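Local atomic coordinates of serine protease (Nocardiopsis alba, PDB entry 2OUA), a protein that probably cleaves peptide bonds as a secreted serine endopeptidase, this chain being the C-terminal, trypsin-like protease part of a longer zymogen. Residues A[41-46]-A[50-55]; A[60-65]-A[176-181]; A[92-97]-A[147-152]. All coordinates share one frame; numbering follows the deposited sequence.

Contact 1 of 3, residues A[41-46]-A[50-55]; sequences TQVSIG and GVFERS
T41 and F52 meet at the end of the hairpin of strands 42-45 and 48-56 that lies away from its turn. F52 N donates to T41 O at 2.9 Å. T41 O also sits at the edge of the F52 ring, 3.4 Å from F52 CD1, and takes a CA-H contact from V51, so one carbonyl is approached by a peptide N-H and two C-H groups. Further along, V43 and G50 form an antiparallel hydrogen-bonded pair: V43 N reaches G50 O at 2.7 Å, and G50 N returns a bond to V43 O at 2.9 Å. Between these bonds lies the non-hydrogen-bonded pair Q42 and V51, where Q42 NE2 rests 3.7 Å from V51 CG2. The V51 backbone is hydrogen-bonded with that of R66, and the F52 backbone with that of G40. On the other face, V43 CG2 presses on F52 CE1 at 3.4 Å; V43 CG1 is anti to the backbone N (chi1 167°), which turns CG2 to the ring. Y9, A63 and V65 also touch that ring, placing it in the interior of the N-terminal barrel of the chymotrypsin-like fold. T41 OG1 is bonded to S38 O. Backbone bonds therefore set the register of the hairpin, while the apolar V43–F52 contact ties its inner face to the core.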
loop_
_atom_site.group_PDB
_atom_site.type_symbol
_atom_site.label_atom_id
_atom_site.label_comp_id
_atom_site.label_asym_id
_atom_site.label_seq_id
_atom_site.Cartn_x
_atom_site.Cartn_y
_atom_site.Cartn_z
ATOM N N THR A 41 -8.705 14.526 1.899
ATOM C CA THR A 41 -9.480 13.583 2.691
ATOM C C THR A 41 -8.816 13.268 4.019
ATOM O O THR A 41 -7.616 12.988 4.080
ATOM C CB THR A 41 -9.733 12.283 1.913
ATOM O OG1 THR A 41 -10.593 12.569 0.806
ATOM C CG2 THR A 41 -10.396 11.239 2.798
ATOM N N GLN A 42 -9.617 13.317 5.078
ATOM C CA GLN A 42 -9.159 13.062 6.439
ATOM C C GLN A 42 -9.072 11.577 6.756
ATOM O O GLN A 42 -9.929 10.784 6.354
ATOM C CB GLN A 42 -10.099 13.741 7.439
ATOM C CG GLN A 42 -10.110 15.257 7.353
ATOM C CD GLN A 42 -8.787 15.870 7.758
ATOM O OE1 GLN A 42 -8.272 15.594 8.841
ATOM N NE2 GLN A 42 -8.233 16.709 6.894
ATOM N N VAL A 43 -8.039 11.214 7.506
ATOM C CA VAL A 43 -7.795 9.830 7.882
ATOM C C VAL A 43 -7.693 9.643 9.390
ATOM O O VAL A 43 -7.197 10.516 10.102
ATOM C CB VAL A 43 -6.470 9.327 7.254
ATOM C CG1 VAL A 43 -6.053 8.006 7.884
ATOM C CG2 VAL A 43 -6.637 9.174 5.750
ATOM N N SER A 44 -8.160 8.491 9.858
ATOM C CA SER A 44 -8.088 8.127 11.268
ATOM C C SER A 44 -7.499 6.729 11.383
ATOM O O SER A 44 -7.923 5.804 10.684
ATOM C CB SER A 44 -9.473 8.135 11.921
ATOM O OG SER A 44 -9.908 9.453 12.195
ATOM N N ILE A 45 -6.500 6.586 12.246
ATOM C CA ILE A 45 -5.875 5.294 12.498
ATOM C C ILE A 45 -5.492 5.290 13.972
ATOM O O ILE A 45 -4.556 5.973 14.389
ATOM C CB ILE A 45 -4.628 5.065 11.605
ATOM C CG1 ILE A 45 -3.913 3.787 12.046
ATOM C CG2 ILE A 45 -3.706 6.268 11.651
ATOM C CD1 ILE A 45 -2.837 3.327 11.083
ATOM N N GLY A 46 -6.238 4.528 14.764
ATOM C CA GLY A 46 -5.977 4.498 16.188
ATOM C C GLY A 46 -6.221 5.911 16.681
ATOM O O GLY A 46 -7.209 6.539 16.296
ATOM N N GLY A 50 -4.687 11.999 10.070
ATOM C CA GLY A 50 -3.898 12.427 8.932
ATOM C C GLY A 50 -4.764 12.942 7.809
ATOM O O GLY A 50 -5.991 12.974 7.924
ATOM N N VAL A 51 -4.124 13.335 6.715
ATOM C CA VAL A 51 -4.837 13.859 5.560
ATOM C C VAL A 51 -4.122 13.462 4.277
ATOM O O VAL A 51 -2.892 13.411 4.235
ATOM C CB VAL A 51 -4.923 15.401 5.629
ATOM C CG1 VAL A 51 -3.522 15.988 5.707
ATOM C CG2 VAL A 51 -5.657 15.946 4.413
ATOM N N PHE A 52 -4.891 13.164 3.234
ATOM C CA PHE A 52 -4.300 12.808 1.951
ATOM C C PHE A 52 -3.643 14.067 1.390
ATOM O O PHE A 52 -4.330 15.007 0.975
ATOM C CB PHE A 52 -5.370 12.297 0.974
ATOM C CG PHE A 52 -5.707 10.841 1.146
ATOM C CD1 PHE A 52 -6.480 10.405 2.215
ATOM C CD2 PHE A 52 -5.225 9.896 0.238
ATOM C CE1 PHE A 52 -6.770 9.047 2.387
ATOM C CE2 PHE A 52 -5.510 8.534 0.401
ATOM C CZ PHE A 52 -6.283 8.110 1.478
ATOM N N GLU A 53 -2.314 14.086 1.402
ATOM C CA GLU A 53 -1.548 15.225 0.898
ATOM C C GLU A 53 -1.393 15.124 -0.611
ATOM O O GLU A 53 -1.455 16.123 -1.325
ATOM C CB GLU A 53 -0.164 15.267 1.554
ATOM C CG GLU A 53 0.739 16.363 1.002
ATOM C CD GLU A 53 2.101 16.415 1.677
ATOM O OE1 GLU A 53 2.941 17.234 1.247
ATOM O OE2 GLU A 53 2.336 15.646 2.632
ATOM N N ARG A 54 -1.191 13.901 -1.088
ATOM C CA ARG A 54 -1.036 13.635 -2.507
ATOM C C ARG A 54 -1.950 12.467 -2.857
ATOM O O ARG A 54 -2.119 11.547 -2.054
ATOM C CB ARG A 54 0.410 13.242 -2.822
ATOM C CG ARG A 54 1.450 14.301 -2.505
ATOM C CD ARG A 54 1.685 15.222 -3.685
ATOM N NE ARG A 54 2.915 15.989 -3.521
ATOM C CZ ARG A 54 3.578 16.562 -4.520
ATOM N NH1 ARG A 54 3.127 16.455 -5.763
ATOM N NH2 ARG A 54 4.697 17.231 -4.277
ATOM N N SER A 55 -2.547 12.508 -4.043
ATOM C CA SER A 55 -3.413 11.418 -4.473
ATOM C C SER A 55 -3.675 11.489 -5.961
ATOM O O SER A 55 -4.039 12.543 -6.482
ATOM C CB SER A 55 -4.751 11.440 -3.731
ATOM O OG SER A 55 -5.551 10.320 -4.112
#

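Contact 2 of 3, residues A[60-65]-A[176-181]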
loop_
_atom_site.group_PDB
_atom_site.type_symbol
_atom_site.label_atom_id
_atom_site.label_comp_id
_atom_site.label_asym_id
_atom_site.label_seq_id
_atom_site.Cartn_x
_atom_site.Cartn_y
_atom_site.Cartn_z
ATOM N N ASN A 60 -3.030 6.498 -12.260
ATOM C CA ASN A 60 -2.110 5.831 -11.353
ATOM C C ASN A 60 -3.056 5.460 -10.217
ATOM O O ASN A 60 -4.269 5.640 -10.339
ATOM C CB ASN A 60 -1.038 6.798 -10.832
ATOM C CG ASN A 60 -0.161 7.364 -11.940
ATOM O OD1 ASN A 60 0.503 6.624 -12.670
ATOM N ND2 ASN A 60 -0.150 8.684 -12.064
ATOM N N ASP A 61 -2.528 4.911 -9.133
ATOM C CA ASP A 61 -3.363 4.599 -7.976
ATOM C C ASP A 61 -2.407 4.737 -6.812
ATOM O O ASP A 61 -2.027 3.759 -6.173
ATOM C CB ASP A 61 -3.936 3.183 -8.040
ATOM C CG ASP A 61 -5.003 2.948 -6.979
ATOM O OD1 ASP A 61 -5.254 3.880 -6.185
ATOM O OD2 ASP A 61 -5.595 1.845 -6.933
ATOM N N ALA A 62 -2.016 5.981 -6.558
ATOM C CA ALA A 62 -1.040 6.283 -5.525
ATOM C C ALA A 62 -1.443 7.447 -4.637
ATOM O O ALA A 62 -2.164 8.354 -5.053
ATOM C CB ALA A 62 0.298 6.586 -6.184
ATOM N N ALA A 63 -0.959 7.426 -3.403
ATOM C CA ALA A 63 -1.285 8.495 -2.481
ATOM C C ALA A 63 -0.332 8.530 -1.297
ATOM O O ALA A 63 0.322 7.534 -0.972
ATOM C CB ALA A 63 -2.716 8.330 -1.984
ATOM N N PHE A 64 -0.244 9.700 -0.676
ATOM C CA PHE A 64 0.585 9.874 0.509
ATOM C C PHE A 64 -0.279 10.581 1.533
ATOM O O PHE A 64 -0.824 11.657 1.265
ATOM C CB PHE A 64 1.823 10.731 0.237
ATOM C CG PHE A 64 2.640 11.012 1.481
ATOM C CD1 PHE A 64 3.326 9.983 2.128
ATOM C CD2 PHE A 64 2.677 12.292 2.035
ATOM C CE1 PHE A 64 4.036 10.224 3.310
ATOM C CE2 PHE A 64 3.381 12.546 3.217
ATOM C CZ PHE A 64 4.062 11.510 3.856
ATOM N N VAL A 65 -0.422 9.957 2.693
ATOM C CA VAL A 65 -1.201 10.529 3.778
ATOM C C VAL A 65 -0.210 11.124 4.767
ATOM O O VAL A 65 0.690 10.431 5.238
ATOM C CB VAL A 65 -2.037 9.449 4.495
ATOM C CG1 VAL A 65 -2.678 10.030 5.749
ATOM C CG2 VAL A 65 -3.114 8.922 3.551
ATOM N N ASN A 176 8.363 2.848 -5.693
ATOM C CA ASN A 176 9.414 3.782 -6.087
ATOM C C ASN A 176 8.939 5.005 -6.856
ATOM O O ASN A 176 9.440 6.106 -6.634
ATOM C CB ASN A 176 10.522 3.053 -6.850
ATOM C CG ASN A 176 11.400 2.233 -5.925
ATOM O OD1 ASN A 176 11.477 2.517 -4.729
ATOM N ND2 ASN A 176 12.077 1.224 -6.467
ATOM N N PRO A 177 7.976 4.838 -7.778
ATOM C CA PRO A 177 7.510 6.014 -8.513
ATOM C C PRO A 177 6.932 7.078 -7.572
ATOM O O PRO A 177 7.015 8.276 -7.857
ATOM C CB PRO A 177 6.460 5.436 -9.454
ATOM C CG PRO A 177 7.023 4.073 -9.763
ATOM C CD PRO A 177 7.462 3.597 -8.390
ATOM N N MET A 178 6.349 6.642 -6.458
ATOM C CA MET A 178 5.776 7.576 -5.492
ATOM C C MET A 178 6.891 8.253 -4.697
ATOM O O MET A 178 6.875 9.469 -4.507
ATOM C CB MET A 178 4.832 6.856 -4.517
ATOM C CG MET A 178 3.589 6.252 -5.157
ATOM S SD MET A 178 2.391 5.651 -3.930
ATOM C CE MET A 178 3.036 4.023 -3.588
ATOM N N LEU A 179 7.849 7.462 -4.230
ATOM C CA LEU A 179 8.964 7.993 -3.458
ATOM C C LEU A 179 9.730 9.017 -4.284
ATOM O O LEU A 179 10.106 10.078 -3.785
ATOM C CB LEU A 179 9.912 6.865 -3.045
ATOM C CG LEU A 179 9.285 5.723 -2.239
ATOM C CD1 LEU A 179 10.315 4.633 -1.990
ATOM C CD2 LEU A 179 8.745 6.266 -0.932
ATOM N N ASN A 180 9.952 8.694 -5.553
ATOM C CA ASN A 180 10.689 9.586 -6.439
ATOM C C ASN A 180 9.910 10.843 -6.815
ATOM O O ASN A 180 10.370 11.958 -6.579
ATOM C CB ASN A 180 11.117 8.843 -7.708
ATOM C CG ASN A 180 12.065 7.691 -7.422
ATOM O OD1 ASN A 180 12.969 7.813 -6.596
ATOM N ND2 ASN A 180 11.874 6.573 -8.113
ATOM N N SER A 181 8.728 10.659 -7.397
ATOM C CA SER A 181 7.906 11.788 -7.824
ATOM C C SER A 181 7.532 12.760 -6.711
ATOM O O SER A 181 7.562 13.978 -6.907
ATOM C CB SER A 181 6.624 11.284 -8.491
ATOM O OG SER A 181 6.912 10.605 -9.700
#
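M178 lays its thioether over the methyl of A62, with M178 SD 3.2 Å from A62 CB. This is the place where the short C-terminal helix of the chymotrypsin-like fold, residues 176-181, packs on strand 62-69 of the N-terminal barrel. The helix follows strand 167-174 of the second barrel, so M178 reaches from the chain leaving one barrel to the wall of the other. Its CG is anti to the carbonyl carbon (chi1 -65°) and the chain runs extended through chi2 (-171°), which carries the sulfur straight out from the helix; the bend comes only at chi3. A62 directs its CB at the helix and takes both CG and SD of M178. The fit is tight, with A62 CB only 3.5 Å from M178 CG. V31 and Q173 also touch the M178 side chain, and W182 joins Q173 against A62, so a strand from each barrel borders the pair. The contact is apolar and buried, and the side-chain hydrogen bonds lie one residue earlier, at D61. The side chain of D61, predicted to belong to the charge relay, leaves the backbone away from the helix, and its OD2 is hydrogen-bonded to H35 ND1 and S158 OG. Q173 links the two settings, its OE1 accepting from D61 N while its side chain packs on A62 and M178. Past the methyl, the sulfur also approaches the next peptide, where M178 SD lies 3.8 Å from A63 N.

Contact 3 of 3, residues A[92-97]-A[147-152]; sequences STAPIG and FISGTQ. With SO4 (sulfate ion), chain D.
The carboxamide of Q152 is the flat group here, and S92 meets it at OE1. S92 N donates to Q152 OE1 at 2.8 Å, in the amide plane and on a lone pair, with a nearly straight N-H...O angle of 165°. S92 CB stands to one side of that plane, 3.4 Å from Q152 OE1. On the same side a water donates to Q152 OE1 at 2.9 Å and is also hydrogen-bonded to S92 OG. A bend at chi2 (-56°) turns the Q152 amide so that OE1 faces S92 N. Q152 ends a type II' turn from S149 through G150, which joins strands 146-149 and 152-160 of the C-terminal barrel. At the turn's other end, S149 OG lies 3.7 Å from A94 CB while being hydrogen-bonded to Q99 O. Q154 reinforces the join, binding S92 O and A94 N. Further along the loop, I96 N donates to O2 of a sulfate at 2.8 Å; that ion probably comes from the crystallisation liquor. One side-chain carbonyl thus accepts both a loop N-H and a water, tying the irregular loop to the hairpin turn.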
loop_
_atom_site.group_PDB
_atom_site.type_symbol
_atom_site.label_atom_id
_atom_site.label_comp_id
_atom_site.label_asym_id
_atom_site.label_seq_id
_atom_site.Cartn_x
_atom_site.Cartn_y
_atom_site.Cartn_z
ATOM N N SER A 92 14.324 -1.980 -3.048
ATOM C CA SER A 92 14.948 -2.494 -4.260
ATOM C C SER A 92 13.896 -3.347 -4.959
ATOM O O SER A 92 13.260 -4.199 -4.335
ATOM C CB SER A 92 16.174 -3.348 -3.932
ATOM O OG SER A 92 17.201 -2.560 -3.357
ATOM N N THR A 93 13.720 -3.109 -6.253
ATOM C CA THR A 93 12.729 -3.828 -7.042
ATOM C C THR A 93 13.035 -5.315 -7.171
ATOM O O THR A 93 14.150 -5.705 -7.519
ATOM C CB THR A 93 12.622 -3.221 -8.456
ATOM O OG1 THR A 93 12.323 -1.824 -8.351
ATOM C CG2 THR A 93 11.519 -3.903 -9.246
ATOM N N ALA A 94 12.034 -6.139 -6.890
ATOM C CA ALA A 94 12.180 -7.583 -6.991
ATOM C C ALA A 94 11.940 -8.001 -8.441
ATOM O O ALA A 94 11.109 -7.414 -9.142
ATOM C CB ALA A 94 11.183 -8.278 -6.067
ATOM N N PRO A 95 12.668 -9.022 -8.913
ATOM C CA PRO A 95 12.506 -9.485 -10.294
ATOM C C PRO A 95 11.195 -10.217 -10.545
ATOM O O PRO A 95 10.572 -10.744 -9.621
ATOM C CB PRO A 95 13.701 -10.415 -10.478
ATOM C CG PRO A 95 13.816 -11.046 -9.115
ATOM C CD PRO A 95 13.679 -9.831 -8.206
ATOM N N ILE A 96 10.778 -10.240 -11.806
ATOM C CA ILE A 96 9.576 -10.964 -12.184
ATOM C C ILE A 96 9.872 -12.397 -11.752
ATOM O O ILE A 96 11.001 -12.860 -11.897
ATOM C CB ILE A 96 9.373 -10.938 -13.717
ATOM C CG1 ILE A 96 9.073 -9.508 -14.177
ATOM C CG2 ILE A 96 8.260 -11.902 -14.119
ATOM C CD1 ILE A 96 7.802 -8.929 -13.605
ATOM N N GLY A 97 8.876 -13.089 -11.211
ATOM C CA GLY A 97 9.097 -14.453 -10.770
ATOM C C GLY A 97 9.397 -14.532 -9.284
ATOM O O GLY A 97 9.305 -15.597 -8.679
ATOM N N PHE A 147 2.822 -4.490 -0.302
ATOM C CA PHE A 147 3.285 -5.617 -1.115
ATOM C C PHE A 147 4.778 -5.522 -0.843
ATOM O O PHE A 147 5.416 -4.491 -1.109
ATOM C CB PHE A 147 3.036 -5.477 -2.622
ATOM C CG PHE A 147 1.784 -6.159 -3.087
ATOM C CD1 PHE A 147 0.588 -5.458 -3.088
ATOM C CD2 PHE A 147 1.781 -7.497 -3.475
ATOM C CE1 PHE A 147 -0.590 -6.069 -3.465
ATOM C CE2 PHE A 147 0.582 -8.129 -3.859
ATOM C CZ PHE A 147 -0.601 -7.401 -3.848
ATOM N N ILE A 148 5.324 -6.591 -0.286
ATOM C CA ILE A 148 6.728 -6.606 0.080
ATOM C C ILE A 148 7.390 -7.943 -0.255
ATOM O O ILE A 148 6.765 -8.996 -0.150
ATOM C CB ILE A 148 6.861 -6.313 1.602
ATOM C CG1 ILE A 148 8.328 -6.260 2.018
ATOM C CG2 ILE A 148 6.100 -7.370 2.397
ATOM C CD1 ILE A 148 8.528 -5.890 3.476
ATOM N N SER A 149 8.646 -7.890 -0.688
ATOM C CA SER A 149 9.404 -9.099 -1.006
ATOM C C SER A 149 10.592 -9.131 -0.054
ATOM O O SER A 149 11.506 -8.317 -0.169
ATOM C CB SER A 149 9.900 -9.073 -2.455
ATOM O OG SER A 149 8.815 -9.038 -3.362
ATOM N N GLY A 150 10.578 -10.071 0.884
ATOM C CA GLY A 150 11.664 -10.150 1.849
ATOM C C GLY A 150 11.608 -8.904 2.712
ATOM O O GLY A 150 10.638 -8.699 3.440
ATOM N N THR A 151 12.636 -8.065 2.624
ATOM C CA THR A 151 12.675 -6.826 3.396
ATOM C C THR A 151 12.610 -5.617 2.460
ATOM O O THR A 151 12.850 -4.485 2.882
ATOM C CB THR A 151 13.967 -6.720 4.241
ATOM O OG1 THR A 151 15.111 -6.759 3.378
ATOM C CG2 THR A 151 14.049 -7.870 5.238
ATOM N N GLN A 152 12.278 -5.860 1.195
ATOM C CA GLN A 152 12.203 -4.779 0.211
ATOM C C GLN A 152 10.772 -4.407 -0.172
ATOM O O GLN A 152 10.033 -5.226 -0.715
ATOM C CB GLN A 152 12.979 -5.165 -1.058
ATOM C CG GLN A 152 14.449 -5.481 -0.823
ATOM C CD GLN A 152 15.192 -4.342 -0.146
ATOM O OE1 GLN A 152 15.202 -3.213 -0.638
ATOM N NE2 GLN A 152 15.820 -4.637 0.989
HETATM S S SO4 D . 12.986 -8.605 -14.275
HETATM O O1 SO4 D . 14.208 -8.681 -13.453
HETATM O O2 SO4 D . 11.851 -8.180 -13.427
HETATM O O3 SO4 D . 13.194 -7.637 -15.369
HETATM O O4 SO4 D . 12.691 -9.933 -14.838
HETATM O O HOH W 1 17.718 -1.836 -0.580
#

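Overall arrangement
Contact 1 and the strand of contact 2 belong to the N-terminal barrel; the helix of contact 2 comes off the second. Strands 48-56 and 62-69 are neighbours in one sheet, and F52 and A63 pack on each other. Contact 2 is wholly buried and apolar. Contact 1 is partly buried, its backbone hydrogen bonds running along a hairpin with one face inward and the other toward solvent. Contact 3 lies on the opposite side of the chain's centre from contact 1, about 27 Å between centres, likewise partly buried, where a side-chain amide and a water make the join. It is nested in the loop that contact 2 closes, and N176 packs against T93 where the two meet.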